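Local coordinates for protein putative phosphomethylpyrimidine kinase (Bacteroides thetaiotaomicron, PDB 3MBH) that probably phosphorylates pyridoxal and related B6 vitamers with ATP, as a ribokinase-clan kinase, and has pyridoxal bound in this crystal form, at residues F78-T83 with S234-D239; L108-P113 with T226-I231. One frame throughout, in Å; residues are numbered along the deposited sequence.

Overall arrangement
Both contacts set helix 223-236 against neighbouring parallel strands of the same central sheet, with about 8 Å between their centres. Contact 2 lies deeper: its centre is about 4 Å from that of the chain, and all three touching residues are buried. Contact 1, about 12 Å out, pairs the last turn of the helix with the start of strand 80-83; two of its three touching residues are buried and D79 is partly exposed. Backbone pairing joins them, I81 O to V110 N and T83 N to V110 O, each 2.8 Å. Contact 1 is apolar packing by a long selenomethionine, whereas contact 2 combines a methyl pair with a polar approach near the ligand.

Contact 1: F78-T83 with S234-D239; sequences FDAIYT and SLMQGD
A80 and M236 have the nearest CA atoms across the contact, 8.3 Å apart, so the start of strand 80-83 and the last turn of helix 223-236 meet through side chains, without a hydrogen bond between the segments. Just beyond that turn G238 leaves helical geometry with a positive phi of 89°. G238 N bonds to L235 O at 2.9 Å and D239 N to S234 O at 2.9 Å, a Schellman motif that closes the helix. S234 OG adds a bond of 2.8 Å to D239 OD2, reaching the anti side of the carboxylate from 22° outside its plane; R247 makes a salt bridge to the same oxygen. In this ribokinase-like fold, M236 also touches I10 and L108, which places the helix end against strands 9-17 and 108-111 of the central sheet. M236, a selenomethionine, spans the gap. Its chain runs extended through chi2 and then bends at chi3 (80°), bringing both SE and CE beside the A80 methyl; SE lies 3.7 Å from A80 CB. CE also approaches D79 CB, at 3.9 Å. M236 has two conformers; these distances are for one, and the exact approach is correspondingly less certain. The D79 carboxylate turns from M236 to K9, whose backbone N donates to OD2.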
loop_
_atom_site.group_PDB
_atom_site.type_symbol
_atom_site.label_atom_id
_atom_site.label_comp_id
_atom_site.label_asym_id
_atom_site.label_seq_id
_atom_site.Cartn_x
_atom_site.Cartn_y
_atom_site.Cartn_z
ATOM N N PHE A 78 -24.506 -14.380 13.704
ATOM C CA PHE A 78 -24.076 -13.809 12.437
ATOM C C PHE A 78 -24.451 -12.359 12.291
ATOM O O PHE A 78 -25.546 -11.969 12.632
ATOM C CB PHE A 78 -24.615 -14.625 11.265
ATOM C CG PHE A 78 -24.159 -16.063 11.289
ATOM C CD1 PHE A 78 -22.836 -16.372 11.073
ATOM C CD2 PHE A 78 -25.040 -17.080 11.569
ATOM C CE1 PHE A 78 -22.420 -17.685 11.130
ATOM C CE2 PHE A 78 -24.635 -18.411 11.586
ATOM C CZ PHE A 78 -23.346 -18.720 11.368
ATOM N N ASP A 79 -23.545 -11.572 11.757
ATOM C CA ASP A 79 -23.803 -10.158 11.460
ATOM C C ASP A 79 -24.503 -10.034 10.129
ATOM O O ASP A 79 -25.196 -9.047 9.867
ATOM C CB ASP A 79 -22.492 -9.421 11.481
ATOM C CG ASP A 79 -21.793 -9.580 12.832
ATOM O OD1 ASP A 79 -22.303 -8.961 13.762
ATOM O OD2 ASP A 79 -20.819 -10.379 12.977
ATOM N N ALA A 80 -24.354 -11.059 9.292
ATOM C CA ALA A 80 -25.051 -11.070 8.039
ATOM C C ALA A 80 -25.280 -12.472 7.567
ATOM O O ALA A 80 -24.584 -13.364 7.988
ATOM C CB ALA A 80 -24.295 -10.284 7.002
ATOM N N ILE A 81 -26.287 -12.646 6.711
ATOM C CA ILE A 81 -26.593 -13.915 6.049
ATOM C C ILE A 81 -26.765 -13.591 4.564
ATOM O O ILE A 81 -27.523 -12.684 4.188
ATOM C CB ILE A 81 -27.889 -14.598 6.556
ATOM C CG1 ILE A 81 -27.786 -14.852 8.059
ATOM C CG2 ILE A 81 -28.179 -15.914 5.725
ATOM C CD1 ILE A 81 -29.018 -15.387 8.739
ATOM N N TYR A 82 -26.013 -14.339 3.739
ATOM C CA TYR A 82 -25.919 -14.048 2.319
ATOM C C TYR A 82 -26.133 -15.343 1.591
ATOM O O TYR A 82 -25.304 -16.266 1.667
ATOM C CB TYR A 82 -24.540 -13.411 2.034
ATOM C CG TYR A 82 -24.055 -13.363 0.604
ATOM C CD1 TYR A 82 -24.936 -13.402 -0.472
ATOM C CD2 TYR A 82 -22.700 -13.205 0.321
ATOM C CE1 TYR A 82 -24.475 -13.408 -1.761
ATOM C CE2 TYR A 82 -22.236 -13.183 -0.978
ATOM C CZ TYR A 82 -23.109 -13.251 -2.012
ATOM O OH TYR A 82 -22.681 -13.243 -3.324
ATOM N N THR A 83 -27.188 -15.368 0.798
ATOM C CA THR A 83 -27.583 -16.562 0.110
ATOM C C THR A 83 -27.403 -16.434 -1.381
ATOM O O THR A 83 -27.530 -15.343 -1.945
ATOM C CB THR A 83 -29.087 -16.938 0.404
ATOM O OG1 THR A 83 -29.980 -16.101 -0.352
ATOM C CG2 THR A 83 -29.383 -16.830 1.847
ATOM N N SER A 234 -19.290 -4.097 1.092
ATOM C CA SER A 234 -19.283 -2.628 1.076
ATOM C C SER A 234 -20.359 -2.072 2.015
ATOM O O SER A 234 -20.098 -1.121 2.784
ATOM C CB SER A 234 -19.412 -2.143 -0.385
ATOM O OG SER A 234 -19.869 -0.818 -0.518
ATOM N N LEU A 235 -21.569 -2.634 1.952
ATOM C CA LEU A 235 -22.666 -2.197 2.855
ATOM C C LEU A 235 -22.268 -2.487 4.318
ATOM O O LEU A 235 -22.441 -1.646 5.175
ATOM C CB LEU A 235 -23.995 -2.854 2.488
ATOM C CG LEU A 235 -24.621 -2.469 1.113
ATOM C CD1 LEU A 235 -25.856 -3.291 0.811
ATOM C CD2 LEU A 235 -24.939 -0.919 1.054
HETATM N N MSE A 236 -21.694 -3.662 4.578
HETATM C CA MSE A 236 -21.234 -3.971 5.938
HETATM C C MSE A 236 -20.102 -3.085 6.413
HETATM O O MSE A 236 -19.970 -2.868 7.603
HETATM C CB MSE A 236 -20.832 -5.422 6.056
HETATM C CG MSE A 236 -22.017 -6.347 5.915
HETATM SE SE MSE A 236 -21.462 -8.186 6.030
HETATM C CE MSE A 236 -21.336 -8.305 7.949
ATOM N N GLN A 237 -19.310 -2.529 5.493
ATOM C CA GLN A 237 -18.316 -1.531 5.883
ATOM C C GLN A 237 -18.941 -0.104 6.118
ATOM O O GLN A 237 -18.241 0.837 6.443
ATOM C CB GLN A 237 -17.169 -1.453 4.872
ATOM C CG GLN A 237 -16.291 -2.666 4.858
ATOM C CD GLN A 237 -15.258 -2.600 3.778
ATOM O OE1 GLN A 237 -15.305 -1.696 2.947
ATOM N NE2 GLN A 237 -14.306 -3.551 3.775
ATOM N N GLY A 238 -20.251 0.047 5.932
ATOM C CA GLY A 238 -20.919 1.353 6.105
ATOM C C GLY A 238 -20.944 2.206 4.841
ATOM O O GLY A 238 -21.220 3.415 4.925
ATOM N N ASP A 239 -20.625 1.638 3.674
ATOM C CA ASP A 239 -20.684 2.440 2.441
ATOM C C ASP A 239 -22.163 2.663 2.107
ATOM O O ASP A 239 -23.029 1.845 2.452
ATOM C CB ASP A 239 -19.986 1.778 1.258
ATOM C CG ASP A 239 -18.490 1.544 1.480
ATOM O OD1 ASP A 239 -17.930 2.066 2.446
ATOM O OD2 ASP A 239 -17.891 0.737 0.707
#

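Contact 2: L108-P113 with T226-I231; sequences LIVADP and TFTSVI
V110 and D112 both face T228, where helix 223-236 packs on strand 108-111 in the α/β core of the ribokinase-like fold; D112 and T228 have the closest CA atoms, 6.9 Å apart. The apolar part centres on a methyl pair: V110 CG1 and T228 CG2 stand 3.5 Å apart, tighter than usual for carbons, as the two side chains run antiparallel alongside one another. T228 directs CG2 to the strand by holding it anti to its own N, while OG1 (chi1 -54°) lies beside that N. CG2 also comes within 4.1 Å of D112 CB, so one methyl rests against V110 on the strand and D112 just past its end. The polar part is a proximity and not a bond: D112 OD2 lies 3.5 Å from T228 OG1. The hydroxyl has its hydrogen-bond partners outside the two segments, G224 O one helical turn back and T144 OG1 from the loop after strand 142-143. With a valine here, T144 OG1 and G224 O would probably each be left without their hydroxyl partner. The side chain of D112 is about 5 Å from the bound pyridoxal. Beside T228 on the helix, the F227 ring takes I231 CG1 over one face, 3.6 Å above the plane and displaced from the ring centre, with T228 OG1 at the ring edge.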
loop_
_atom_site.group_PDB
_atom_site.type_symbol
_atom_site.label_atom_id
_atom_site.label_comp_id
_atom_site.label_asym_id
_atom_site.label_seq_id
_atom_site.Cartn_x
_atom_site.Cartn_y
_atom_site.Cartn_z
ATOM N N LEU A 108 -27.922 -7.950 8.293
ATOM C CA LEU A 108 -28.076 -7.651 6.892
ATOM C C LEU A 108 -28.342 -9.017 6.297
ATOM O O LEU A 108 -27.512 -9.900 6.470
ATOM C CB LEU A 108 -26.754 -7.078 6.386
ATOM C CG LEU A 108 -26.719 -6.731 4.907
ATOM C CD1 LEU A 108 -27.656 -5.594 4.591
ATOM C CD2 LEU A 108 -25.289 -6.437 4.524
ATOM N N ILE A 109 -29.517 -9.200 5.716
ATOM C CA ILE A 109 -29.892 -10.394 5.011
ATOM C C ILE A 109 -29.847 -10.052 3.509
ATOM O O ILE A 109 -30.594 -9.154 3.015
ATOM C CB ILE A 109 -31.306 -10.937 5.416
ATOM C CG1 ILE A 109 -31.447 -11.059 6.946
ATOM C CG2 ILE A 109 -31.598 -12.238 4.702
ATOM C CD1 ILE A 109 -30.266 -11.828 7.711
ATOM N N VAL A 110 -28.945 -10.744 2.809
ATOM C CA VAL A 110 -28.756 -10.567 1.385
ATOM C C VAL A 110 -29.100 -11.842 0.652
ATOM O O VAL A 110 -28.551 -12.914 0.974
ATOM C CB VAL A 110 -27.300 -10.155 1.057
ATOM C CG1 VAL A 110 -27.113 -9.945 -0.489
ATOM C CG2 VAL A 110 -26.912 -8.910 1.820
ATOM N N ALA A 111 -29.982 -11.752 -0.353
ATOM C CA ALA A 111 -30.282 -12.903 -1.156
ATOM C C ALA A 111 -30.034 -12.524 -2.601
ATOM O O ALA A 111 -30.692 -11.607 -3.154
ATOM C CB ALA A 111 -31.741 -13.394 -0.967
ATOM N N ASP A 112 -29.086 -13.227 -3.209
ATOM C CA ASP A 112 -28.956 -13.227 -4.637
ATOM C C ASP A 112 -29.907 -14.325 -5.145
ATOM O O ASP A 112 -29.734 -15.492 -4.833
ATOM C CB ASP A 112 -27.471 -13.475 -5.034
ATOM C CG ASP A 112 -27.249 -13.449 -6.542
ATOM O OD1 ASP A 112 -28.252 -13.448 -7.325
ATOM O OD2 ASP A 112 -26.050 -13.459 -6.970
ATOM N N PRO A 113 -30.977 -13.944 -5.867
ATOM C CA PRO A 113 -31.950 -14.939 -6.291
ATOM C C PRO A 113 -31.461 -15.750 -7.511
ATOM O O PRO A 113 -32.021 -15.610 -8.600
ATOM C CB PRO A 113 -33.196 -14.086 -6.616
ATOM C CG PRO A 113 -32.613 -12.837 -7.161
ATOM C CD PRO A 113 -31.283 -12.618 -6.409
ATOM N N THR A 226 -19.666 -12.403 -7.605
ATOM C CA THR A 226 -18.640 -11.386 -7.322
ATOM C C THR A 226 -19.318 -10.061 -7.007
ATOM O O THR A 226 -18.991 -9.406 -6.014
ATOM C CB THR A 226 -17.695 -11.186 -8.511
ATOM O OG1 THR A 226 -16.950 -12.369 -8.697
ATOM C CG2 THR A 226 -16.738 -10.008 -8.279
ATOM N N PHE A 227 -20.282 -9.684 -7.833
ATOM C CA PHE A 227 -21.049 -8.467 -7.612
ATOM C C PHE A 227 -21.702 -8.384 -6.211
ATOM O O PHE A 227 -21.567 -7.398 -5.498
ATOM C CB PHE A 227 -22.139 -8.312 -8.688
ATOM C CG PHE A 227 -22.984 -7.078 -8.512
ATOM C CD1 PHE A 227 -22.586 -5.878 -9.037
ATOM C CD2 PHE A 227 -24.176 -7.125 -7.788
ATOM C CE1 PHE A 227 -23.357 -4.722 -8.834
ATOM C CE2 PHE A 227 -24.960 -5.970 -7.580
ATOM C CZ PHE A 227 -24.554 -4.786 -8.112
ATOM N N THR A 228 -22.412 -9.440 -5.850
ATOM C CA THR A 228 -23.173 -9.472 -4.603
ATOM C C THR A 228 -22.253 -9.557 -3.405
ATOM O O THR A 228 -22.533 -8.906 -2.385
ATOM C CB THR A 228 -24.315 -10.563 -4.631
ATOM O OG1 THR A 228 -25.118 -10.323 -5.800
ATOM C CG2 THR A 228 -25.183 -10.521 -3.316
ATOM N N SER A 229 -21.116 -10.258 -3.550
ATOM C CA SER A 229 -20.110 -10.344 -2.481
ATOM C C SER A 229 -19.521 -8.932 -2.189
ATOM O O SER A 229 -19.420 -8.515 -1.009
ATOM C CB SER A 229 -18.963 -11.295 -2.871
ATOM O OG SER A 229 -19.358 -12.651 -2.840
ATOM N N VAL A 230 -19.217 -8.170 -3.249
ATOM C CA VAL A 230 -18.696 -6.809 -3.036
ATOM C C VAL A 230 -19.772 -5.895 -2.462
ATOM O O VAL A 230 -19.510 -5.124 -1.535
ATOM C CB VAL A 230 -18.012 -6.217 -4.269
ATOM C CG1 VAL A 230 -17.554 -4.778 -3.920
ATOM C CG2 VAL A 230 -16.813 -7.123 -4.716
ATOM N N ILE A 231 -21.001 -6.023 -2.956
ATOM C CA ILE A 231 -22.112 -5.244 -2.389
ATOM C C ILE A 231 -22.272 -5.509 -0.869
ATOM O O ILE A 231 -22.375 -4.571 -0.074
ATOM C CB ILE A 231 -23.453 -5.458 -3.132
ATOM C CG1 ILE A 231 -23.340 -4.912 -4.559
ATOM C CG2 ILE A 231 -24.651 -4.789 -2.353
ATOM C CD1 ILE A 231 -23.404 -3.378 -4.755
#